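Side-chain contact in Fe(2+) transporter FeoB (Legionella pneumophila, PDB 3IBY), which probably transports ferrous iron across the inner membrane in a GTP-driven uptake system, of which this chain is the cytosolic part: residues T103-E108 against L207-T212. Residues are numbered along the deposited sequence; the frame is centred on the assembly and turned at random.
Sequences TSQLFE and LAEGDT
Q105 and E209 reach toward each other from the ends of two helices, joining helix 96-106 of the P-loop GTPase (G) domain of FeoB to helix 197-209 of the helical region after it, consistent with the GDI domain. The backbones stay well apart, with Q105 CA and E209 CA 10.9 Å from each other, a separation that the two side chains span between them. With CG anti to the carbonyl carbon in both (chi1 -65° in Q105), the chains, extended beyond CG, bring amide and carboxylate together.

Q105 NE2 comes within 3.1 Å of E209 OE1, yet the angle is too poor for a hydrogen bond, although amide and carboxylate planes are only 15° apart. The amide is fixed instead on its own side: Q105 OE1 accepts a hydrogen bond from L61 N, and Q105 NE2 is hydrogen-bonded to S60 OG, a double grip that suits glutamine, which offers an acceptor and a donor on one flat group. Q105 is thus buried and firmly held, whereas its approach to E209 is slight. Its amide ties down the segment just beyond D54-G57, a predicted GTP-binding motif.

The other side is looser. E209 is partly exposed, and its strongest partner is R206, one turn back on its own helix, whose NH1 pairs with E209 OE2. R206 also bridges to E108 OE1, and R242 of helix 234-253 pairs with E108 OE2. These arginines probably offset the like charges of E108 and E209, whose OE1 and OE2 respectively are 5.0 Å apart.

Just past E209 the helix closes in a Schellman motif at G210, where at positive phi (96°) a CB would press against the carbonyl O of E209, so glycine fits; there G210 N donates to L207 O at 2.7 Å.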
loop_
_atom_site.group_PDB
_atom_site.type_symbol
_atom_site.label_atom_id
_atom_site.label_comp_id
_atom_site.label_asym_id
_atom_site.label_seq_id
_atom_site.Cartn_x
_atom_site.Cartn_y
_atom_site.Cartn_z
ATOM N N THR A 103 3.967 -0.636 -0.801
ATOM C CA THR A 103 3.433 -1.826 -0.162
ATOM C C THR A 103 3.808 -1.866 1.289
ATOM O O THR A 103 2.985 -2.185 2.136
ATOM C CB THR A 103 3.976 -3.126 -0.793
ATOM O OG1 THR A 103 3.634 -3.197 -2.182
ATOM C CG2 THR A 103 3.356 -4.308 -0.092
ATOM N N SER A 104 5.071 -1.594 1.555
ATOM C CA SER A 104 5.592 -1.646 2.917
ATOM C C SER A 104 4.911 -0.589 3.759
ATOM O O SER A 104 4.629 -0.842 4.915
ATOM C CB SER A 104 7.096 -1.430 2.928
ATOM O OG SER A 104 7.411 -0.144 2.424
ATOM N N GLN A 105 4.664 0.586 3.177
ATOM C CA GLN A 105 3.911 1.651 3.858
ATOM C C GLN A 105 2.473 1.201 4.205
ATOM O O GLN A 105 2.024 1.420 5.324
ATOM C CB GLN A 105 3.887 2.963 3.044
ATOM C CG GLN A 105 5.235 3.643 2.856
ATOM C CD GLN A 105 5.144 4.934 2.015
ATOM O OE1 GLN A 105 4.230 5.076 1.225
ATOM N NE2 GLN A 105 6.117 5.859 2.173
ATOM N N LEU A 106 1.787 0.561 3.256
ATOM C CA LEU A 106 0.422 0.008 3.449
ATOM C C LEU A 106 0.308 -1.020 4.565
ATOM O O LEU A 106 -0.627 -0.991 5.329
ATOM C CB LEU A 106 -0.023 -0.668 2.169
ATOM C CG LEU A 106 -0.185 0.158 0.896
ATOM C CD1 LEU A 106 -0.660 -0.783 -0.258
ATOM C CD2 LEU A 106 -1.161 1.326 1.053
ATOM N N PHE A 107 1.254 -1.953 4.626
ATOM C CA PHE A 107 1.386 -2.918 5.738
ATOM C C PHE A 107 1.466 -2.278 7.105
ATOM O O PHE A 107 1.284 -2.960 8.088
ATOM C CB PHE A 107 2.699 -3.705 5.631
ATOM C CG PHE A 107 2.721 -4.740 4.556
ATOM C CD1 PHE A 107 1.688 -4.860 3.621
ATOM C CD2 PHE A 107 3.811 -5.596 4.455
ATOM C CE1 PHE A 107 1.724 -5.816 2.675
ATOM C CE2 PHE A 107 3.855 -6.546 3.449
ATOM C CZ PHE A 107 2.804 -6.642 2.572
ATOM N N GLU A 108 1.818 -1.000 7.179
ATOM C CA GLU A 108 1.881 -0.291 8.454
ATOM C C GLU A 108 0.504 0.245 8.867
ATOM O O GLU A 108 0.398 0.861 9.906
ATOM C CB GLU A 108 2.905 0.865 8.370
ATOM C CG GLU A 108 4.259 0.509 7.700
ATOM C CD GLU A 108 5.326 1.603 7.794
ATOM O OE1 GLU A 108 4.999 2.797 7.858
ATOM O OE2 GLU A 108 6.540 1.278 7.803
ATOM N N LEU A 207 4.792 10.996 9.790
ATOM C CA LEU A 207 5.411 12.180 10.374
ATOM C C LEU A 207 6.920 12.143 10.146
ATOM O O LEU A 207 7.511 13.108 9.666
ATOM C CB LEU A 207 5.110 12.233 11.869
ATOM C CG LEU A 207 3.987 13.141 12.338
ATOM C CD1 LEU A 207 3.035 13.443 11.174
ATOM C CD2 LEU A 207 3.281 12.533 13.570
ATOM N N ALA A 208 7.522 11.004 10.475
ATOM C CA ALA A 208 8.956 10.779 10.295
ATOM C C ALA A 208 9.377 11.066 8.881
ATOM O O ALA A 208 10.477 11.522 8.636
ATOM C CB ALA A 208 9.307 9.354 10.650
ATOM N N GLU A 209 8.497 10.807 7.936
ATOM C CA GLU A 209 8.831 11.048 6.549
ATOM C C GLU A 209 8.589 12.467 6.159
ATOM O O GLU A 209 9.039 12.896 5.085
ATOM C CB GLU A 209 8.047 10.115 5.665
ATOM C CG GLU A 209 8.494 8.641 5.881
ATOM C CD GLU A 209 7.549 7.635 5.260
ATOM O OE1 GLU A 209 6.801 8.012 4.332
ATOM O OE2 GLU A 209 7.581 6.470 5.714
ATOM N N GLY A 210 7.913 13.205 7.039
ATOM C CA GLY A 210 7.629 14.605 6.810
ATOM C C GLY A 210 6.240 14.824 6.225
ATOM O O GLY A 210 6.045 15.751 5.427
ATOM N N ASP A 211 5.264 14.003 6.624
ATOM C CA ASP A 211 3.922 14.196 6.132
ATOM C C ASP A 211 3.155 15.280 6.888
ATOM O O ASP A 211 3.008 15.244 8.115
ATOM C CB ASP A 211 3.084 12.920 6.116
ATOM C CG ASP A 211 1.694 13.183 5.553
ATOM O OD1 ASP A 211 1.583 13.254 4.306
ATOM O OD2 ASP A 211 0.751 13.423 6.363
ATOM N N THR A 212 2.616 16.191 6.081
ATOM C CA THR A 212 1.868 17.347 6.529
ATOM C C THR A 212 0.369 17.048 6.766
ATOM O O THR A 212 -0.337 17.825 7.415
ATOM C CB THR A 212 2.029 18.496 5.473
ATOM O OG1 THR A 212 1.989 17.950 4.138
ATOM C CG2 THR A 212 3.366 19.225 5.667
#